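Local structure of CADD-like protein of unknown function (Nostoc punctiforme, 3B5O) at residues Thr193-Ala196 with Ala197-Pro201; Gly91-Ser94 with His95-Leu99; Ser121-Leu124 with Arg125-Ser129; Lys65-Ala69 with Gly70-Val74. The protein is of unknown function but is an all-helical CADD-like protein of the haem-oxygenase-like clan, probably an oxidoreductase. All coordinates share one frame; numbering follows the deposited sequence.

Interaction 1. Residues Thr193-Ala196 with Ala197-Pro201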
# COMPACT_ATOMS: atom_id res chain seq x y z
N THR A 193 15.51 9.03 -6.58
CA THR A 193 16.86 9.51 -6.84
C THR A 193 17.88 8.39 -6.74
O THR A 193 18.83 8.36 -7.52
CB THR A 193 17.26 10.69 -5.92
OG1 THR A 193 17.25 10.28 -4.56
CG2 THR A 193 16.28 11.82 -6.09
N SER A 194 17.65 7.42 -5.84
CA SER A 194 18.58 6.30 -5.75
C SER A 194 18.52 5.42 -6.99
O SER A 194 19.54 5.00 -7.50
CB SER A 194 18.38 5.51 -4.46
OG SER A 194 17.21 4.73 -4.46
N VAL A 195 17.31 5.11 -7.47
CA VAL A 195 17.17 4.27 -8.64
C VAL A 195 17.75 4.96 -9.88
O VAL A 195 18.36 4.31 -10.73
CB VAL A 195 15.69 3.87 -8.89
CG1 VAL A 195 15.52 3.19 -10.24
CG2 VAL A 195 15.18 2.97 -7.75
N ALA A 196 17.58 6.28 -9.94
CA ALA A 196 18.10 7.07 -11.08
C ALA A 196 19.59 6.87 -11.30
O ALA A 196 20.09 6.94 -12.44
CB ALA A 196 17.79 8.55 -10.86
N ALA A 197 20.32 6.62 -10.22
CA ALA A 197 21.78 6.41 -10.29
C ALA A 197 22.22 5.12 -11.00
O ALA A 197 23.37 5.01 -11.45
CB ALA A 197 22.37 6.47 -8.90
N TYR A 198 21.32 4.13 -11.09
CA TYR A 198 21.65 2.83 -11.65
C TYR A 198 20.88 2.41 -12.88
O TYR A 198 21.38 1.67 -13.72
CB TYR A 198 21.44 1.74 -10.58
CG TYR A 198 22.28 1.93 -9.35
CD1 TYR A 198 23.62 1.54 -9.33
CD2 TYR A 198 21.76 2.54 -8.21
CE1 TYR A 198 24.38 1.71 -8.22
CE2 TYR A 198 22.52 2.73 -7.10
CZ TYR A 198 23.85 2.32 -7.11
OH TYR A 198 24.61 2.49 -5.98
N ILE A 199 19.61 2.80 -12.96
CA ILE A 199 18.75 2.27 -13.99
C ILE A 199 19.19 2.80 -15.36
O ILE A 199 19.57 3.98 -15.50
CB ILE A 199 17.25 2.61 -13.72
CG1 ILE A 199 16.36 1.82 -14.66
CG2 ILE A 199 16.99 4.11 -13.81
CD1 ILE A 199 14.85 1.86 -14.29
N GLN A 200 19.19 1.91 -16.33
CA GLN A 200 19.59 2.24 -17.71
C GLN A 200 18.35 2.46 -18.56
O GLN A 200 17.32 1.81 -18.33
CB GLN A 200 20.44 1.11 -18.27
CG GLN A 200 21.70 0.83 -17.49
CD GLN A 200 22.58 2.05 -17.38
OE1 GLN A 200 23.06 2.56 -18.40
NE2 GLN A 200 22.79 2.54 -16.17
N PRO A 201 18.40 3.40 -19.52
CA PRO A 201 17.26 3.65 -20.40
C PRO A 201 16.61 2.40 -21.02
O PRO A 201 15.40 2.36 -21.18
CB PRO A 201 17.87 4.54 -21.49
CG PRO A 201 18.91 5.29 -20.78
CD PRO A 201 19.52 4.31 -19.83
O HOH W 1 21.55 5.36 -14.30

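Interaction 2. Residues Gly91-Ser94 with His95-Leu99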
# COMPACT_ATOMS: atom_id res chain seq x y z
N GLY A 91 9.66 5.63 17.84
CA GLY A 91 10.01 5.03 19.12
C GLY A 91 10.17 3.53 19.16
O GLY A 91 10.08 2.91 20.23
N GLY A 92 10.40 2.91 18.00
CA GLY A 92 10.50 1.46 17.92
C GLY A 92 9.18 0.73 17.68
O GLY A 92 9.15 -0.49 17.59
N ILE A 93 8.08 1.49 17.59
CA ILE A 93 6.77 0.91 17.33
C ILE A 93 6.54 0.91 15.81
O ILE A 93 6.62 1.95 15.15
CB ILE A 93 5.64 1.72 17.99
CG1 ILE A 93 5.89 1.88 19.50
CG2 ILE A 93 4.30 1.05 17.75
CD1 ILE A 93 4.91 2.85 20.15
N SER A 94 6.29 -0.26 15.25
CA SER A 94 6.07 -0.33 13.81
C SER A 94 4.83 0.43 13.37
O SER A 94 3.85 0.59 14.13
CB SER A 94 5.92 -1.78 13.35
OG SER A 94 4.70 -2.35 13.80
N HIS A 95 4.85 0.88 12.12
CA HIS A 95 3.67 1.49 11.52
C HIS A 95 2.46 0.58 11.56
O HIS A 95 1.34 1.02 11.84
CB HIS A 95 3.99 1.95 10.09
CG HIS A 95 4.92 3.12 10.04
ND1 HIS A 95 5.42 3.62 8.85
CD2 HIS A 95 5.44 3.90 11.02
CE1 HIS A 95 6.21 4.65 9.11
NE2 HIS A 95 6.23 4.84 10.41
N TYR A 96 2.67 -0.72 11.31
CA TYR A 96 1.60 -1.69 11.41
C TYR A 96 0.98 -1.70 12.80
O TYR A 96 -0.24 -1.68 12.95
CB TYR A 96 2.11 -3.10 11.03
CG TYR A 96 1.12 -4.17 11.33
CD1 TYR A 96 0.01 -4.39 10.51
CD2 TYR A 96 1.22 -4.92 12.49
CE1 TYR A 96 -0.89 -5.35 10.79
CE2 TYR A 96 0.29 -5.87 12.80
CZ TYR A 96 -0.79 -6.09 11.96
OH TYR A 96 -1.70 -7.06 12.26
N THR A 97 1.82 -1.73 13.82
CA THR A 97 1.32 -1.76 15.18
C THR A 97 0.55 -0.50 15.55
O THR A 97 -0.48 -0.60 16.22
CB THR A 97 2.46 -2.04 16.14
OG1 THR A 97 2.87 -3.39 15.94
CG2 THR A 97 2.02 -1.85 17.60
N LEU A 98 1.03 0.65 15.09
CA LEU A 98 0.31 1.92 15.35
C LEU A 98 -1.10 1.85 14.77
O LEU A 98 -2.07 2.24 15.41
CB LEU A 98 1.07 3.11 14.80
CG LEU A 98 2.40 3.45 15.47
CD1 LEU A 98 3.13 4.53 14.69
CD2 LEU A 98 2.19 3.89 16.94
N LEU A 99 -1.22 1.36 13.55
CA LEU A 99 -2.53 1.20 12.95
C LEU A 99 -3.38 0.18 13.71
O LEU A 99 -4.54 0.46 14.06
CB LEU A 99 -2.39 0.78 11.47
CG LEU A 99 -3.69 0.48 10.74
CD1 LEU A 99 -4.58 1.73 10.67
CD2 LEU A 99 -3.37 -0.03 9.32

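Interaction 3. Residues Ser121-Leu124 with Arg125-Ser129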
# COMPACT_ATOMS: atom_id res chain seq x y z
N SER A 121 -5.49 -13.00 0.02
CA SER A 121 -4.53 -14.05 -0.29
C SER A 121 -4.13 -13.99 -1.78
O SER A 121 -2.96 -14.17 -2.13
CB SER A 121 -5.08 -15.42 0.09
OG SER A 121 -4.17 -16.43 -0.29
N LYS A 122 -5.11 -13.75 -2.65
CA LYS A 122 -4.83 -13.62 -4.07
C LYS A 122 -3.92 -12.43 -4.34
O LYS A 122 -2.98 -12.54 -5.13
CB LYS A 122 -6.18 -13.50 -4.81
CG LYS A 122 -6.11 -13.23 -6.30
CD LYS A 122 -7.59 -13.25 -6.89
CE LYS A 122 -7.75 -12.77 -8.29
NZ LYS A 122 -7.51 -11.34 -8.39
N LEU A 123 -4.16 -11.31 -3.66
CA LEU A 123 -3.27 -10.16 -3.77
C LEU A 123 -1.84 -10.55 -3.39
O LEU A 123 -0.90 -10.27 -4.12
CB LEU A 123 -3.72 -9.04 -2.83
CG LEU A 123 -2.74 -7.86 -2.69
CD1 LEU A 123 -2.66 -7.03 -3.97
CD2 LEU A 123 -3.09 -7.02 -1.45
N LEU A 124 -1.68 -11.21 -2.25
CA LEU A 124 -0.34 -11.51 -1.78
C LEU A 124 0.39 -12.47 -2.71
O LEU A 124 1.58 -12.32 -2.96
CB LEU A 124 -0.39 -12.06 -0.36
CG LEU A 124 -0.90 -11.07 0.70
CD1 LEU A 124 -1.06 -11.79 2.04
CD2 LEU A 124 -0.00 -9.84 0.83
N ARG A 125 -0.33 -13.44 -3.28
CA ARG A 125 0.31 -14.32 -4.26
C ARG A 125 0.70 -13.57 -5.52
O ARG A 125 1.77 -13.79 -6.11
CB ARG A 125 -0.58 -15.48 -4.58
CG ARG A 125 -0.71 -16.33 -3.39
CD ARG A 125 -0.57 -17.76 -3.72
NE ARG A 125 -0.90 -18.54 -2.57
CZ ARG A 125 -0.03 -19.13 -1.77
NH1 ARG A 125 1.29 -19.00 -1.95
NH2 ARG A 125 -0.51 -19.83 -0.75
N THR A 126 -0.19 -12.68 -5.96
CA THR A 126 0.09 -11.90 -7.15
C THR A 126 1.32 -11.01 -6.92
O THR A 126 2.20 -10.92 -7.78
CB THR A 126 -1.11 -11.02 -7.50
OG1 THR A 126 -2.26 -11.85 -7.77
CG2 THR A 126 -0.82 -10.14 -8.73
N VAL A 127 1.34 -10.29 -5.79
CA VAL A 127 2.45 -9.42 -5.51
C VAL A 127 3.78 -10.18 -5.45
O VAL A 127 4.78 -9.72 -6.00
CB VAL A 127 2.19 -8.59 -4.23
CG1 VAL A 127 3.40 -7.77 -3.82
CG2 VAL A 127 0.99 -7.65 -4.47
N LEU A 128 3.79 -11.36 -4.84
CA LEU A 128 5.04 -12.11 -4.77
C LEU A 128 5.54 -12.41 -6.19
O LEU A 128 6.74 -12.34 -6.46
CB LEU A 128 4.90 -13.38 -3.95
CG LEU A 128 6.22 -14.17 -3.90
CD1 LEU A 128 7.34 -13.36 -3.22
CD2 LEU A 128 6.04 -15.52 -3.29
N SER A 129 4.63 -12.73 -7.10
CA SER A 129 5.04 -13.05 -8.48
C SER A 129 5.72 -11.87 -9.16
O SER A 129 6.55 -12.08 -10.06
CB SER A 129 3.86 -13.55 -9.30
OG SER A 129 3.01 -12.51 -9.76
O HOH W 2 -3.63 -17.94 -2.86
O HOH W 3 -4.68 -10.41 -8.31

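Interaction 4. Residues Lys65-Ala69 with Gly70-Val74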
# COMPACT_ATOMS: atom_id res chain seq x y z
N LYS A 65 17.06 -7.85 -4.29
CA LYS A 65 17.19 -7.72 -5.75
C LYS A 65 18.16 -6.58 -6.09
O LYS A 65 19.01 -6.71 -6.98
CB LYS A 65 15.84 -7.48 -6.41
CG LYS A 65 14.96 -8.70 -6.45
CD LYS A 65 15.32 -9.67 -7.59
CE LYS A 65 14.51 -10.93 -7.48
NZ LYS A 65 14.73 -11.83 -8.66
N ALA A 66 18.02 -5.46 -5.41
CA ALA A 66 18.89 -4.31 -5.67
C ALA A 66 20.34 -4.66 -5.35
O ALA A 66 21.24 -4.40 -6.15
CB ALA A 66 18.43 -3.11 -4.87
N LEU A 67 20.58 -5.26 -4.20
CA LEU A 67 21.95 -5.70 -3.85
C LEU A 67 22.52 -6.64 -4.90
O LEU A 67 23.68 -6.50 -5.32
CB LEU A 67 21.98 -6.43 -2.51
CG LEU A 67 21.84 -5.56 -1.26
CD1 LEU A 67 21.79 -6.48 -0.04
CD2 LEU A 67 22.98 -4.53 -1.11
N GLY A 68 21.70 -7.60 -5.31
CA GLY A 68 22.12 -8.60 -6.29
C GLY A 68 22.57 -8.02 -7.61
O GLY A 68 23.44 -8.58 -8.28
N ALA A 69 21.98 -6.89 -7.98
CA ALA A 69 22.28 -6.17 -9.22
C ALA A 69 23.37 -5.12 -9.05
O ALA A 69 23.74 -4.45 -10.03
CB ALA A 69 20.99 -5.49 -9.74
N GLY A 70 23.88 -4.96 -7.84
CA GLY A 70 24.87 -3.92 -7.54
C GLY A 70 24.30 -2.53 -7.38
O GLY A 70 25.04 -1.54 -7.40
N TRP A 71 22.97 -2.43 -7.20
CA TRP A 71 22.33 -1.15 -6.97
C TRP A 71 22.42 -0.78 -5.49
O TRP A 71 21.43 -0.74 -4.77
CB TRP A 71 20.86 -1.20 -7.42
CG TRP A 71 20.62 -1.35 -8.89
CD1 TRP A 71 21.50 -1.78 -9.86
CD2 TRP A 71 19.39 -1.10 -9.56
NE1 TRP A 71 20.89 -1.80 -11.09
CE2 TRP A 71 19.59 -1.39 -10.93
CE3 TRP A 71 18.12 -0.67 -9.14
CZ2 TRP A 71 18.58 -1.23 -11.87
CZ3 TRP A 71 17.12 -0.52 -10.09
CH2 TRP A 71 17.35 -0.80 -11.43
N ASN A 72 23.63 -0.52 -5.02
CA ASN A 72 23.86 -0.42 -3.58
C ASN A 72 23.14 0.74 -2.92
O ASN A 72 22.60 0.60 -1.81
CB ASN A 72 25.37 -0.37 -3.32
CG ASN A 72 26.07 -1.64 -3.75
OD1 ASN A 72 25.61 -2.74 -3.46
ND2 ASN A 72 27.18 -1.49 -4.45
N GLY A 73 23.11 1.89 -3.59
CA GLY A 73 22.39 3.04 -3.07
C GLY A 73 20.91 2.79 -2.91
O GLY A 73 20.28 3.33 -1.99
N VAL A 74 20.35 2.00 -3.82
CA VAL A 74 18.93 1.63 -3.75
C VAL A 74 18.70 0.68 -2.58
O VAL A 74 17.75 0.85 -1.81
CB VAL A 74 18.47 0.98 -5.07
CG1 VAL A 74 17.01 0.49 -4.96
CG2 VAL A 74 18.62 1.95 -6.25
O HOH W 4 25.85 -5.31 -4.16

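Interaction 1. Residues Thr193-Ala196 with Ala197-Pro201
With chi1 at 170°, Val195 holds CG1 on the far side of CB from its own nitrogen, beside the carbonyl carbon. Ile199 places CG1 the same way (chi1 -169°), which leaves its CG2 between the backbone N and the carbonyl carbon. As a result Val195 CG1 meets Ile199 CB at 3.9 Å, and the two side chains cross obliquely. Ile199 CG2 also lies 3.4 Å from Val195 O. This oxygen accepts two N-H groups where helix 190-196 runs out into the loop. Tyr198 N approaches from above the carbonyl plane at 3.0 Å from Val195 O. Ile199 N comes nearly along the C=O axis, at a C=O...N angle of 174°. One residue earlier, Ala197 N bonds to Ser194 O at 3.3 Å. The ring of Tyr198 is turned so that CD2 lies 3.4 Å from Ser194 O, which sits at the ring edge and near its plane. Further out, one water donates to both Ala196 O (2.8 Å) and Ile199 O (2.7 Å), and Gln200 NE2 donates to Tyr198 O. Val195 and Ile199 both touch Phe4 of helix 2-18, while Tyr198 OH bonds to Gly73 N. The C-terminal end of the helix therefore keeps its last carbonyls occupied. Val195 O is held by two amides and Ala196 O by water, while the apolar branches of Val195 and Ile199 turn into the protein.

Interaction 2. Residues Gly91-Ser94 with His95-Leu99
Ser94 is the N-cap of helix 95-107, and its hydroxyl folds over the first turn. With OG between the backbone N and the carbonyl carbon (chi1 70°), it accepts the N-H of Thr97 at 2.9 Å from Ser94 OG to Thr97 N. Thr97 OG1 stands 3.0 Å from Ser94 OG, so the two hydroxyls also meet. Ser94 O takes the first regular helical bond, from Leu98 N, at 3.0 Å. With an alanine here, the Thr97 N-H is likely to be left without its capping acceptor and the Thr97 hydroxyl without this neighbour. Next to the cap lies a hydrophobic staple, from the residue before the N-cap to the fourth helical residue. Ile93 CG2 touches Leu98 CD2 at 3.6 Å, and the two side chains cross at about a right angle. The same methyl rests 3.7 Å from Thr97 CG2. Behind this shell the loop is held by Thr90, whose OG1 is bonded to Ile93 O. His95 anchors the start of the helix to the rest of the protein: its backbone is bonded to Glu85, its ring meets His179 edge-to-face, and its NE2 is bonded to Lys178 NZ.

Interaction 3. Residues Ser121-Leu124 with Arg125-Ser129
Ser121-Leu124 and Arg125-Ser129 are successive turns of one alpha helix, 118-131, and the contact runs between residues four apart. The regular backbone bonds join Arg125 N to Ser121 O, Thr126 N to Lys122 O, Val127 N to Leu123 O and Leu128 N to Leu124 O. Thr126 adds a side-chain bond to this pattern. Its OG1 lies anti to its own carbonyl carbon, beside the backbone N (chi1 -61°), and donates back to Lys122 O at 2.8 Å. Lys122 O thus accepts twice from Thr126. OG1 and N reach it from opposite faces of the carbonyl plane. A water donates to Thr126 OG1 at 2.9 Å and accepts from Lys122 NZ at 3.0 Å, which ties the lysine end to the threonine. A second water links the outer side. It lies 3.0 Å from Ser121 OG and accepts from Arg125 NE at 2.8 Å, at the edge of the guanidinium group and in its plane. The inner side is apolar. Leu123 and Val127 lie side by side and point the same way, with Leu123 CD1 3.7 Å from Val127 CG2. One turn on, Ser129 OG donates to Thr126 O at 2.7 Å. The helix packs against two long neighbours. Towards helix 204-230, Leu123 meets Trp221, Val127 meets Met214, and Lys122 NZ forms a salt bridge with Glu224. Towards helix 38-68, Leu123 touches Phe51, Val127 touches Phe58 and Leu128 touches Leu61.

Interaction 4. Residues Lys65-Ala69 with Gly70-Val74
A Schellman motif closes helix 38-68 here, with Gly70 as the residue of positive phi (79°). Two bonds run back into the last turn. Trp71 N donates to Ala66 O at 2.8 Å, and Gly70 N donates to Leu67 O at 3.0 Å, from above the carbonyl plane. The apolar contact that goes with this motif is present too: Ala66 CB lies 4.0 Å from Trp71 CB. Ala66 CB also meets Val74 CG1 at 3.9 Å, which joins the outgoing helix to the incoming one. The indole folds back against Ala69. Ala69 CB sits over one face of its five-membered ring, a CH-pi contact 4.1 Å from the centroid. The Trp71 ring also stacks with that of Tyr198. A glycine in place of Trp71 would probably leave Ala69 CB without the ring face it rests on and open a gap beside Ala66, with Tyr198 losing its stacking partner. On the outer side one water donates to Leu67 O and to Asn72 OD1, at 2.7 Å each. The indole also reaches Val135 and Asp136 of helix 135-163. Trp71 is at once the centre of an inverse gamma turn and the N-cap of helix 72-85. The whole is a short turn between consecutive helices, a Schellman C-cap leading straight into the N-terminus of the next helix.

Interactions 1 and 4 touch, with centres 11 Å apart. Tyr198 joins them: its OH lies 2.9 Å from Gly73 N, a probable hydrogen bond at the start of helix 72-85. Ser194 O also packs on Val74 CG2 at 3.4 Å. The turn after helix 38-68 and the end of helix 190-196 therefore form one corner of the bundle. Interaction 3 lies closer to the centre of the chain, with its nearest atoms about 8 Å from interaction 4. Helix 38-68 connects these two: it packs on residues 121-129 and ends at interaction 4. Interaction 2 stands apart, its nearest atoms about 11 Å from interaction 3 and about 17 Å from interaction 1.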